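Local coordinates for cellulose binding protein (PDB 4JJO), which is the expansin part of a larger, probably cellulose-degrading enzyme, and probably binds cellulose and loosens plant cell walls, at residues A[40-48]-A[148-156]; A[161-169]-A[179-187]. All coordinates share one frame; numbering follows the deposited sequence.

From the N terminus the chain first builds the double-psi beta-barrel-type domain, which matches the lytic transglycolase family, and then the expansin C-terminal domain. Contact 1 closes a span of 99 residues, running through the rest of the first domain into the second, by bringing residues 40-48, at the end of helix 39-42, against 148-156, which begin on strand 144-150. Contact 2 follows in series, neither nested nor crossed, and is local: 161-169 and 179-187 join the two arms of a beta hairpin with nine residues between them. The centres of contacts 1 and 2 lie about 21 Å apart, yet both reach the antiparallel sheet of the second domain. Contact 1 ties this domain to the first; contact 2 joins the outermost strand 178-184 to its neighbour 167-173.

Contact 1. Residues A[40-48]-A[148-156]; sequences PEYSGAAAC and LTRTDYGYW
The Arg150 guanidinium lies between two groups: the methyl of Ala46 on one face, offset toward the rim (Ala46 CB to Arg150 CZ 3.6 Å), and Trp156 CH2 over the centre of the other. Water 2 sits at its edge, in plane. The Tyr42 ring has the backbone N of Ala45 over one face and Asp152 O at its edge. These groups join the two expansin domains, the double-psi barrel-type domain giving 40-48 and the C-terminal domain 148-156. Tyr42 OH donates to Asp152 O at 2.9 Å, standing 40° out of the carbonyl plane. Between the two flat groups, Ala45 CB rests against Thr151 O (3.4 Å) and Gly44 O touches Arg150 CD (3.3 Å).

The arginine stretches across with CG anti to N (chi1 -173°), then bends at chi3 (-56°), which turns one guanidinium face to the Ala46 methyl. Water 2 links Arg150 NH1 to Ala45 O, and NH2 is held by Ile134 O. Water 1 bridges the backbones, donating to Gly44 O and Arg150 O. Cys48 is tied to Cys23 by a disulfide, and the next residue, Ser24, adds a hydrogen bond from the first domain, between its OG and Tyr153 O. Behind the interface, Thr151 makes an ST turn: OG1 accepts from Tyr153 N (3.3 Å) while lying over the Tyr153 ring. The same OG1 donates to Tyr155 O at 3.0 Å, from the same carbonyl face as Thr151 N.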
ATOM      1  N   PRO A  40      11.535   9.731  -2.752  1.00 17.81           N
ATOM      2  CA  PRO A  40      12.494   8.671  -2.416  1.00 17.27           C
ATOM      3  C   PRO A  40      11.921   7.621  -1.462  1.00 16.02           C
ATOM      4  O   PRO A  40      12.227   6.437  -1.587  1.00 16.01           O
ATOM      5  CB  PRO A  40      13.643   9.434  -1.745  1.00 18.43           C
ATOM      6  CG  PRO A  40      13.531  10.821  -2.261  1.00 18.89           C
ATOM      7  CD  PRO A  40      12.061  11.068  -2.423  1.00 18.28           C
ATOM      8  N   GLU A  41      11.100   8.058  -0.515  1.00 15.45           N
ATOM      9  CA  GLU A  41      10.490   7.144   0.443  1.00 16.02           C
ATOM     10  C   GLU A  41       9.314   6.394  -0.179  1.00 16.21           C
ATOM     11  O   GLU A  41       9.002   5.275   0.229  1.00 17.79           O
ATOM     12  CB  GLU A  41      10.048   7.904   1.697  1.00 17.05           C
ATOM     13  CG  GLU A  41      11.211   8.480   2.498  1.00 18.27           C
ATOM     14  CD  GLU A  41      10.764   9.311   3.682  1.00 18.78           C
ATOM     15  OE1 GLU A  41      10.608   8.740   4.781  1.00 20.27           O
ATOM     16  OE2 GLU A  41      10.583  10.535   3.518  1.00 17.85           O
ATOM     17  N   TYR A  42       8.669   7.016  -1.162  1.00 14.75           N
ATOM     18  CA  TYR A  42       7.597   6.381  -1.920  1.00 15.28           C
ATOM     19  C   TYR A  42       8.163   5.201  -2.701  1.00 15.56           C
ATOM     20  O   TYR A  42       7.512   4.165  -2.850  1.00 15.36           O
ATOM     21  CB  TYR A  42       6.967   7.400  -2.872  1.00 15.00           C
ATOM     22  CG  TYR A  42       5.735   6.911  -3.604  1.00 15.62           C
ATOM     23  CD1 TYR A  42       4.562   6.639  -2.922  1.00 15.95           C
ATOM     24  CD2 TYR A  42       5.743   6.744  -4.983  1.00 16.58           C
ATOM     25  CE1 TYR A  42       3.433   6.207  -3.589  1.00 16.65           C
ATOM     26  CE2 TYR A  42       4.621   6.313  -5.653  1.00 17.53           C
ATOM     27  CZ  TYR A  42       3.470   6.040  -4.953  1.00 17.40           C
ATOM     28  OH  TYR A  42       2.343   5.611  -5.616  1.00 18.12           O
ATOM     29  N   SER A  43       9.379   5.379  -3.206  1.00 16.16           N
ATOM     30  CA  SER A  43      10.151   4.280  -3.775  1.00 17.81           C
ATOM     31  C   SER A  43       9.411   3.562  -4.902  1.00 17.98           C
ATOM     32  O   SER A  43       9.324   2.334  -4.918  1.00 18.34           O
ATOM     33  CB  SER A  43      10.503   3.286  -2.669  1.00 20.09           C
ATOM     34  OG  SER A  43      11.499   2.369  -3.092  1.00 22.83           O
ATOM     35  N   GLY A  44       8.888   4.333  -5.848  1.00 17.97           N
ATOM     36  CA  GLY A  44       8.201   3.766  -6.995  1.00 18.17           C
ATOM     37  C   GLY A  44       6.986   2.959  -6.587  1.00 17.27           C
ATOM     38  O   GLY A  44       6.649   1.964  -7.234  1.00 17.84           O
ATOM     39  N   ALA A  45       6.341   3.395  -5.507  1.00 15.77           N
ATOM     40  CA  ALA A  45       5.122   2.776  -4.986  1.00 15.90           C
ATOM     41  C   ALA A  45       5.398   1.540  -4.127  1.00 15.38           C
ATOM     42  O   ALA A  45       4.466   0.894  -3.648  1.00 15.72           O
ATOM     43  CB  ALA A  45       4.162   2.437  -6.119  1.00 16.19           C
ATOM     44  N   ALA A  46       6.668   1.213  -3.916  1.00 15.36           N
ATOM     45  CA  ALA A  46       7.013   0.055  -3.091  1.00 15.64           C
ATOM     46  C   ALA A  46       6.620   0.277  -1.627  1.00 15.38           C
ATOM     47  O   ALA A  46       6.433  -0.675  -0.873  1.00 15.53           O
ATOM     48  CB  ALA A  46       8.496  -0.253  -3.206  1.00 15.64           C
ATOM     49  N   ALA A  47       6.492   1.539  -1.233  1.00 14.56           N
ATOM     50  CA  ALA A  47       6.096   1.871   0.132  1.00 14.71           C
ATOM     51  C   ALA A  47       4.584   1.761   0.326  1.00 14.33           C
ATOM     52  O   ALA A  47       4.099   1.751   1.455  1.00 14.53           O
ATOM     53  CB  ALA A  47       6.567   3.269   0.489  1.00 14.08           C
ATOM     54  N   CYS A  48       3.840   1.683  -0.771  1.00 14.77           N
ATOM     55  CA  CYS A  48       2.386   1.616  -0.686  1.00 15.16           C
ATOM     56  C   CYS A  48       1.938   0.457   0.194  1.00 16.11           C
ATOM     57  O   CYS A  48       2.462  -0.652   0.094  1.00 16.36           O
ATOM     58  CB  CYS A  48       1.774   1.481  -2.076  1.00 16.54           C
ATOM     59  SG  CYS A  48       1.970   2.961  -3.071  1.00 22.16           S
ATOM     60  N   LEU A 148       5.297 -10.136 -12.645  1.00 16.34           N
ATOM     61  CA  LEU A 148       4.612  -8.887 -12.946  1.00 16.24           C
ATOM     62  C   LEU A 148       5.526  -7.690 -12.715  1.00 17.52           C
ATOM     63  O   LEU A 148       6.523  -7.777 -11.993  1.00 18.37           O
ATOM     64  CB  LEU A 148       3.340  -8.746 -12.105  1.00 16.30           C
ATOM     65  CG  LEU A 148       2.327  -9.891 -12.202  1.00 17.82           C
ATOM     66  CD1 LEU A 148       1.032  -9.521 -11.491  1.00 17.81           C
ATOM     67  CD2 LEU A 148       2.062 -10.249 -13.651  1.00 18.66           C
ATOM     68  N   THR A 149       5.173  -6.575 -13.342  1.00 17.33           N
ATOM     69  CA  THR A 149       5.948  -5.348 -13.264  1.00 18.99           C
ATOM     70  C   THR A 149       5.297  -4.384 -12.280  1.00 17.01           C
ATOM     71  O   THR A 149       4.105  -4.107 -12.377  1.00 16.28           O
ATOM     72  CB  THR A 149       6.033  -4.686 -14.651  1.00 21.95           C
ATOM     73  OG1 THR A 149       6.733  -5.556 -15.546  1.00 23.87           O
ATOM     74  CG2 THR A 149       6.754  -3.351 -14.580  1.00 24.07           C
ATOM     75  N   ARG A 150       6.080  -3.879 -11.331  1.00 16.66           N
ATOM     76  CA  ARG A 150       5.567  -2.934 -10.347  1.00 16.68           C
ATOM     77  C   ARG A 150       5.355  -1.571 -10.985  1.00 16.70           C
ATOM     78  O   ARG A 150       6.304  -0.955 -11.468  1.00 18.24           O
ATOM     79  CB  ARG A 150       6.537  -2.796  -9.172  1.00 17.77           C
ATOM     80  CG  ARG A 150       5.984  -1.957  -8.023  1.00 17.94           C
ATOM     81  CD  ARG A 150       7.081  -1.327  -7.174  1.00 19.78           C
ATOM     82  NE  ARG A 150       8.029  -2.298  -6.628  1.00 19.75           N
ATOM     83  CZ  ARG A 150       7.839  -3.002  -5.515  1.00 18.81           C
ATOM     84  NH1 ARG A 150       6.721  -2.872  -4.812  1.00 17.61           N
ATOM     85  NH2 ARG A 150       8.776  -3.848  -5.103  1.00 19.71           N
ATOM     86  N   THR A 151       4.113  -1.096 -10.985  1.00 16.60           N
ATOM     87  CA  THR A 151       3.823   0.252 -11.463  1.00 17.84           C
ATOM     88  C   THR A 151       4.085   1.252 -10.345  1.00 18.70           C
ATOM     89  O   THR A 151       4.212   0.877  -9.178  1.00 18.62           O
ATOM     90  CB  THR A 151       2.355   0.416 -11.916  1.00 18.46           C
ATOM     91  OG1 THR A 151       1.493   0.433 -10.771  1.00 18.36           O
ATOM     92  CG2 THR A 151       1.937  -0.702 -12.863  1.00 17.70           C
ATOM     93  N   ASP A 152       4.158   2.527 -10.702  1.00 19.80           N
ATOM     94  CA  ASP A 152       4.364   3.574  -9.713  1.00 20.77           C
ATOM     95  C   ASP A 152       3.036   4.066  -9.138  1.00 19.28           C
ATOM     96  O   ASP A 152       3.002   5.072  -8.433  1.00 20.07           O
ATOM     97  CB  ASP A 152       5.143   4.740 -10.327  1.00 23.88           C
ATOM     98  CG  ASP A 152       4.350   5.484 -11.383  1.00 26.40           C
ATOM     99  OD1 ASP A 152       3.248   5.026 -11.751  1.00 25.03           O
ATOM    100  OD2 ASP A 152       4.839   6.533 -11.850  1.00 30.13           O
ATOM    101  N   TYR A 153       1.946   3.361  -9.434  1.00 18.15           N
ATOM    102  CA  TYR A 153       0.636   3.754  -8.916  1.00 18.27           C
ATOM    103  C   TYR A 153      -0.075   2.653  -8.117  1.00 16.65           C
ATOM    104  O   TYR A 153      -1.290   2.702  -7.921  1.00 16.46           O
ATOM    105  CB  TYR A 153      -0.267   4.272 -10.043  1.00 19.82           C
ATOM    106  CG  TYR A 153      -0.561   3.280 -11.142  1.00 19.30           C
ATOM    107  CD1 TYR A 153      -1.566   2.332 -11.001  1.00 19.03           C
ATOM    108  CD2 TYR A 153       0.149   3.311 -12.333  1.00 20.16           C
ATOM    109  CE1 TYR A 153      -1.844   1.428 -12.011  1.00 18.64           C
ATOM    110  CE2 TYR A 153      -0.123   2.414 -13.349  1.00 19.87           C
ATOM    111  CZ  TYR A 153      -1.118   1.473 -13.181  1.00 19.33           C
ATOM    112  OH  TYR A 153      -1.399   0.578 -14.185  1.00 19.92           O
ATOM    113  N   GLY A 154       0.683   1.664  -7.651  1.00 16.74           N
ATOM    114  CA  GLY A 154       0.176   0.722  -6.668  1.00 16.74           C
ATOM    115  C   GLY A 154      -0.306  -0.613  -7.204  1.00 16.25           C
ATOM    116  O   GLY A 154      -0.843  -1.423  -6.448  1.00 17.08           O
ATOM    117  N   TYR A 155      -0.122  -0.846  -8.499  1.00 15.87           N
ATOM    118  CA  TYR A 155      -0.498  -2.116  -9.104  1.00 15.65           C
ATOM    119  C   TYR A 155       0.720  -2.867  -9.626  1.00 15.52           C
ATOM    120  O   TYR A 155       1.831  -2.337  -9.669  1.00 15.96           O
ATOM    121  CB  TYR A 155      -1.475  -1.896 -10.261  1.00 16.12           C
ATOM    122  CG  TYR A 155      -2.922  -1.767  -9.847  1.00 16.76           C
ATOM    123  CD1 TYR A 155      -3.789  -2.845  -9.960  1.00 16.26           C
ATOM    124  CD2 TYR A 155      -3.424  -0.568  -9.353  1.00 17.76           C
ATOM    125  CE1 TYR A 155      -5.114  -2.736  -9.592  1.00 17.14           C
ATOM    126  CE2 TYR A 155      -4.749  -0.450  -8.982  1.00 19.41           C
ATOM    127  CZ  TYR A 155      -5.588  -1.538  -9.102  1.00 19.14           C
ATOM    128  OH  TYR A 155      -6.908  -1.417  -8.732  1.00 21.26           O
ATOM    129  N   TRP A 156       0.482  -4.113 -10.021  1.00 14.34           N
ATOM    130  CA  TRP A 156       1.478  -4.940 -10.678  1.00 14.50           C
ATOM    131  C   TRP A 156       0.878  -5.386 -12.001  1.00 14.57           C
ATOM    132  O   TRP A 156      -0.234  -5.906 -12.025  1.00 15.71           O
ATOM    133  CB  TRP A 156       1.806  -6.159  -9.820  1.00 14.85           C
ATOM    134  CG  TRP A 156       2.477  -5.828  -8.533  1.00 15.17           C
ATOM    135  CD1 TRP A 156       1.883  -5.382  -7.388  1.00 15.79           C
ATOM    136  CD2 TRP A 156       3.878  -5.922  -8.249  1.00 15.24           C
ATOM    137  NE1 TRP A 156       2.830  -5.190  -6.410  1.00 16.36           N
ATOM    138  CE2 TRP A 156       4.061  -5.515  -6.913  1.00 16.25           C
ATOM    139  CE3 TRP A 156       4.994  -6.311  -8.995  1.00 15.37           C
ATOM    140  CZ2 TRP A 156       5.317  -5.490  -6.307  1.00 17.02           C
ATOM    141  CZ3 TRP A 156       6.237  -6.283  -8.394  1.00 16.08           C
ATOM    142  CH2 TRP A 156       6.389  -5.875  -7.063  1.00 16.49           C
TER
HETATM  143  O   HOH W   1       7.529   1.302  -9.722  1.00 20.23           O
HETATM  144  O   HOH W   2       4.234  -1.472  -5.120  1.00 13.19           O
HETATM  145  O   HOH W   3       5.379  -2.944  -1.945  1.00 14.83           O

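Contact 2. Residues A[161-169]-A[179-187]; sequences PIQDGPLTV and VVLPGLRMA
Leu167 faces both Gly183 and Leu184 across an antiparallel hairpin; the extra residue makes a G1 beta bulge, with Gly183, at positive phi, in its glycine position. Leu167 N bonds to Leu184 O at 2.7 Å, and Leu184 N returns to Leu167 O in the carbonyl plane. Beyond the bulge Val169 and Leu181 form a second hydrogen-bonded pair, Leu181 N to Val169 O being 2.8 Å.

The face carrying Leu167, Val169, Leu181 and Leu184 is packed closely. Leu184 CD1 meets Val169 CG2 at 3.4 Å, tighter than usual for two carbons, and the side chains cross at about a right angle. Past the strand end Met186, bent at chi2 and chi3 (55° and 56°), curls its CE back to Ile162 CD1 (3.8 Å) and Leu167 CD2. The other face is looser: Thr168 CG2 touches Val180 CG1 (3.6 Å), Val180 and Pro182 are exposed, and a water joins Thr168 OG1 to Gly183 N.

Strand 178-184 is an outermost strand of the C-terminal domain's sheet, and 167-173 lies between it and 134-141, whose Val137 touches Val169. Over the packed face, Leu181 and Leu184 reach Ile112 of strand 111-114, and Met186 reaches Val114.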
ATOM      1  N   PRO A 161       0.690 -11.864 -22.104  1.00 21.38           N
ATOM      2  CA  PRO A 161      -0.601 -12.471 -21.759  1.00 21.50           C
ATOM      3  C   PRO A 161      -0.530 -13.549 -20.682  1.00 21.29           C
ATOM      4  O   PRO A 161       0.518 -14.163 -20.459  1.00 21.30           O
ATOM      5  CB  PRO A 161      -1.063 -13.080 -23.085  1.00 22.90           C
ATOM      6  CG  PRO A 161      -0.414 -12.248 -24.114  1.00 23.44           C
ATOM      7  CD  PRO A 161       0.937 -11.915 -23.556  1.00 22.38           C
ATOM      8  N   ILE A 162      -1.662 -13.766 -20.022  1.00 20.49           N
ATOM      9  CA  ILE A 162      -1.790 -14.806 -19.011  1.00 21.97           C
ATOM     10  C   ILE A 162      -2.804 -15.844 -19.465  1.00 23.50           C
ATOM     11  O   ILE A 162      -3.585 -15.607 -20.391  1.00 22.48           O
ATOM     12  CB  ILE A 162      -2.226 -14.234 -17.653  1.00 21.93           C
ATOM     13  CG1 ILE A 162      -3.508 -13.408 -17.800  1.00 22.76           C
ATOM     14  CG2 ILE A 162      -1.117 -13.382 -17.067  1.00 20.69           C
ATOM     15  CD1 ILE A 162      -4.151 -13.036 -16.482  1.00 22.43           C
ATOM     16  N   GLN A 163      -2.792 -16.994 -18.802  1.00 25.46           N
ATOM     17  CA  GLN A 163      -3.648 -18.104 -19.186  1.00 28.72           C
ATOM     18  C   GLN A 163      -5.084 -17.897 -18.718  1.00 29.64           C
ATOM     19  O   GLN A 163      -5.344 -17.173 -17.755  1.00 28.81           O
ATOM     20  CB  GLN A 163      -3.097 -19.421 -18.635  1.00 30.31           C
ATOM     21  CG  GLN A 163      -3.084 -19.517 -17.120  1.00 30.32           C
ATOM     22  CD  GLN A 163      -2.409 -20.781 -16.634  1.00 32.31           C
ATOM     23  OE1 GLN A 163      -1.347 -21.160 -17.128  1.00 33.23           O
ATOM     24  NE2 GLN A 163      -3.029 -21.451 -15.669  1.00 33.15           N
ATOM     25  N   ASP A 164      -6.009 -18.540 -19.420  1.00 32.59           N
ATOM     26  CA  ASP A 164      -7.426 -18.467 -19.098  1.00 34.10           C
ATOM     27  C   ASP A 164      -7.709 -19.303 -17.855  1.00 34.41           C
ATOM     28  O   ASP A 164      -6.868 -20.092 -17.426  1.00 34.99           O
ATOM     29  CB  ASP A 164      -8.249 -18.974 -20.283  1.00 36.72           C
ATOM     30  CG  ASP A 164      -9.742 -18.828 -20.067  1.00 38.29           C
ATOM     31  OD1 ASP A 164     -10.150 -18.000 -19.226  1.00 37.44           O
ATOM     32  OD2 ASP A 164     -10.507 -19.541 -20.749  1.00 40.47           O
ATOM     33  N   GLY A 165      -8.889 -19.122 -17.273  1.00 34.30           N
ATOM     34  CA  GLY A 165      -9.264 -19.866 -16.087  1.00 34.10           C
ATOM     35  C   GLY A 165      -8.814 -19.176 -14.814  1.00 31.60           C
ATOM     36  O   GLY A 165      -8.362 -18.030 -14.847  1.00 28.98           O
ATOM     37  N   PRO A 166      -8.928 -19.880 -13.677  1.00 31.99           N
ATOM     38  CA  PRO A 166      -8.599 -19.340 -12.354  1.00 30.48           C
ATOM     39  C   PRO A 166      -7.133 -18.944 -12.252  1.00 28.33           C
ATOM     40  O   PRO A 166      -6.267 -19.674 -12.735  1.00 29.31           O
ATOM     41  CB  PRO A 166      -8.895 -20.511 -11.405  1.00 32.08           C
ATOM     42  CG  PRO A 166      -9.713 -21.477 -12.194  1.00 34.82           C
ATOM     43  CD  PRO A 166      -9.308 -21.299 -13.614  1.00 34.31           C
ATOM     44  N   LEU A 167      -6.864 -17.798 -11.636  1.00 25.66           N
ATOM     45  CA  LEU A 167      -5.496 -17.333 -11.453  1.00 24.21           C
ATOM     46  C   LEU A 167      -4.903 -17.851 -10.153  1.00 23.58           C
ATOM     47  O   LEU A 167      -5.579 -17.904  -9.123  1.00 24.47           O
ATOM     48  CB  LEU A 167      -5.435 -15.803 -11.445  1.00 23.81           C
ATOM     49  CG  LEU A 167      -5.551 -15.065 -12.778  1.00 25.17           C
ATOM     50  CD1 LEU A 167      -6.866 -15.378 -13.455  1.00 27.41           C
ATOM     51  CD2 LEU A 167      -5.398 -13.568 -12.548  1.00 24.83           C
ATOM     52  N   THR A 168      -3.635 -18.236 -10.211  1.00 21.78           N
ATOM     53  CA  THR A 168      -2.862 -18.509  -9.010  1.00 21.19           C
ATOM     54  C   THR A 168      -1.764 -17.460  -8.917  1.00 19.68           C
ATOM     55  O   THR A 168      -0.952 -17.314  -9.832  1.00 20.03           O
ATOM     56  CB  THR A 168      -2.245 -19.918  -9.019  1.00 22.79           C
ATOM     57  OG1 THR A 168      -3.289 -20.899  -9.007  1.00 25.02           O
ATOM     58  CG2 THR A 168      -1.365 -20.119  -7.795  1.00 22.29           C
ATOM     59  N   VAL A 169      -1.757 -16.720  -7.814  1.00 17.91           N
ATOM     60  CA  VAL A 169      -0.838 -15.603  -7.653  1.00 15.89           C
ATOM     61  C   VAL A 169       0.113 -15.841  -6.492  1.00 16.41           C
ATOM     62  O   VAL A 169      -0.313 -16.160  -5.384  1.00 16.78           O
ATOM     63  CB  VAL A 169      -1.603 -14.290  -7.400  1.00 14.94           C
ATOM     64  CG1 VAL A 169      -0.631 -13.138  -7.193  1.00 14.51           C
ATOM     65  CG2 VAL A 169      -2.548 -13.995  -8.552  1.00 15.89           C
ATOM     66  N   VAL A 179       3.281 -16.049  -0.118  1.00 17.19           N
ATOM     67  CA  VAL A 179       1.947 -16.624  -0.061  1.00 18.38           C
ATOM     68  C   VAL A 179       1.507 -16.997  -1.468  1.00 18.86           C
ATOM     69  O   VAL A 179       1.746 -16.253  -2.421  1.00 18.32           O
ATOM     70  CB  VAL A 179       0.905 -15.660   0.547  1.00 18.68           C
ATOM     71  CG1 VAL A 179       1.207 -15.403   2.015  1.00 18.38           C
ATOM     72  CG2 VAL A 179       0.843 -14.356  -0.234  1.00 18.60           C
ATOM     73  N   VAL A 180       0.874 -18.156  -1.593  1.00 20.50           N
ATOM     74  CA  VAL A 180       0.329 -18.595  -2.869  1.00 20.99           C
ATOM     75  C   VAL A 180      -1.187 -18.556  -2.787  1.00 21.08           C
ATOM     76  O   VAL A 180      -1.787 -19.159  -1.894  1.00 21.13           O
ATOM     77  CB  VAL A 180       0.803 -20.011  -3.230  1.00 22.82           C
ATOM     78  CG1 VAL A 180       0.096 -20.510  -4.481  1.00 23.30           C
ATOM     79  CG2 VAL A 180       2.313 -20.023  -3.423  1.00 22.96           C
ATOM     80  N   LEU A 181      -1.799 -17.844  -3.726  1.00 19.82           N
ATOM     81  CA  LEU A 181      -3.223 -17.551  -3.676  1.00 20.56           C
ATOM     82  C   LEU A 181      -3.954 -18.165  -4.863  1.00 20.85           C
ATOM     83  O   LEU A 181      -4.018 -17.564  -5.935  1.00 20.10           O
ATOM     84  CB  LEU A 181      -3.433 -16.036  -3.673  1.00 19.79           C
ATOM     85  CG  LEU A 181      -2.537 -15.260  -2.702  1.00 20.30           C
ATOM     86  CD1 LEU A 181      -2.614 -13.769  -2.980  1.00 20.05           C
ATOM     87  CD2 LEU A 181      -2.910 -15.561  -1.262  1.00 21.30           C
ATOM     88  N   PRO A 182      -4.512 -19.369  -4.675  1.00 22.35           N
ATOM     89  CA  PRO A 182      -5.221 -20.075  -5.747  1.00 23.57           C
ATOM     90  C   PRO A 182      -6.673 -19.637  -5.919  1.00 24.43           C
ATOM     91  O   PRO A 182      -7.266 -19.034  -5.025  1.00 25.12           O
ATOM     92  CB  PRO A 182      -5.189 -21.527  -5.270  1.00 24.78           C
ATOM     93  CG  PRO A 182      -5.210 -21.420  -3.799  1.00 24.87           C
ATOM     94  CD  PRO A 182      -4.398 -20.198  -3.462  1.00 23.05           C
ATOM     95  N   GLY A 183      -7.234 -19.950  -7.079  1.00 25.00           N
ATOM     96  CA  GLY A 183      -8.662 -19.824  -7.298  1.00 26.10           C
ATOM     97  C   GLY A 183      -9.152 -18.409  -7.521  1.00 24.55           C
ATOM     98  O   GLY A 183     -10.355 -18.157  -7.502  1.00 26.15           O
ATOM     99  N   LEU A 184      -8.226 -17.483  -7.739  1.00 22.40           N
ATOM    100  CA  LEU A 184      -8.596 -16.098  -7.988  1.00 22.45           C
ATOM    101  C   LEU A 184      -9.280 -15.975  -9.341  1.00 24.09           C
ATOM    102  O   LEU A 184      -8.940 -16.681 -10.289  1.00 24.21           O
ATOM    103  CB  LEU A 184      -7.365 -15.198  -7.936  1.00 20.40           C
ATOM    104  CG  LEU A 184      -6.688 -15.092  -6.569  1.00 20.22           C
ATOM    105  CD1 LEU A 184      -5.430 -14.254  -6.674  1.00 19.10           C
ATOM    106  CD2 LEU A 184      -7.642 -14.510  -5.538  1.00 21.41           C
ATOM    107  N   ARG A 185     -10.250 -15.073  -9.422  1.00 21.95           N
ATOM    108  CA  ARG A 185     -11.024 -14.895 -10.641  1.00 23.63           C
ATOM    109  C   ARG A 185     -10.578 -13.659 -11.402  1.00 22.87           C
ATOM    110  O   ARG A 185     -10.073 -12.703 -10.814  1.00 21.23           O
ATOM    111  CB  ARG A 185     -12.512 -14.788 -10.307  1.00 24.95           C
ATOM    112  CG  ARG A 185     -13.102 -16.086  -9.783  1.00 27.20           C
ATOM    113  CD  ARG A 185     -14.501 -15.905  -9.222  1.00 28.76           C
ATOM    114  NE  ARG A 185     -14.485 -15.241  -7.921  1.00 27.84           N
ATOM    115  CZ  ARG A 185     -14.733 -13.950  -7.716  1.00 27.64           C
ATOM    116  NH1 ARG A 185     -14.683 -13.466  -6.485  1.00 26.64           N
ATOM    117  NH2 ARG A 185     -15.036 -13.140  -8.724  1.00 28.19           N
ATOM    118  N   MET A 186     -10.755 -13.693 -12.717  1.00 24.25           N
ATOM    119  CA  MET A 186     -10.568 -12.510 -13.537  1.00 23.83           C
ATOM    120  C   MET A 186     -11.789 -11.632 -13.326  1.00 24.22           C
ATOM    121  O   MET A 186     -12.709 -11.608 -14.147  1.00 26.67           O
ATOM    122  CB  MET A 186     -10.415 -12.897 -15.006  1.00 26.14           C
ATOM    123  CG  MET A 186     -10.320 -11.718 -15.962  1.00 26.45           C
ATOM    124  SD  MET A 186      -8.998 -10.562 -15.550  1.00 28.81           S
ATOM    125  CE  MET A 186      -7.580 -11.653 -15.548  1.00 43.19           C
ATOM    126  N   ALA A 187     -11.789 -10.924 -12.202  1.00 23.00           N
ATOM    127  CA  ALA A 187     -12.935 -10.140 -11.770  1.00 23.04           C
ATOM    128  C   ALA A 187     -12.522  -8.691 -11.527  1.00 21.45           C
ATOM    129  O   ALA A 187     -12.353  -8.265 -10.383  1.00 19.64           O
ATOM    130  CB  ALA A 187     -13.519 -10.736 -10.511  1.00 23.36           C
TER
HETATM  131  O   HOH W   4      -5.997 -21.275  -9.469  1.00 37.33           O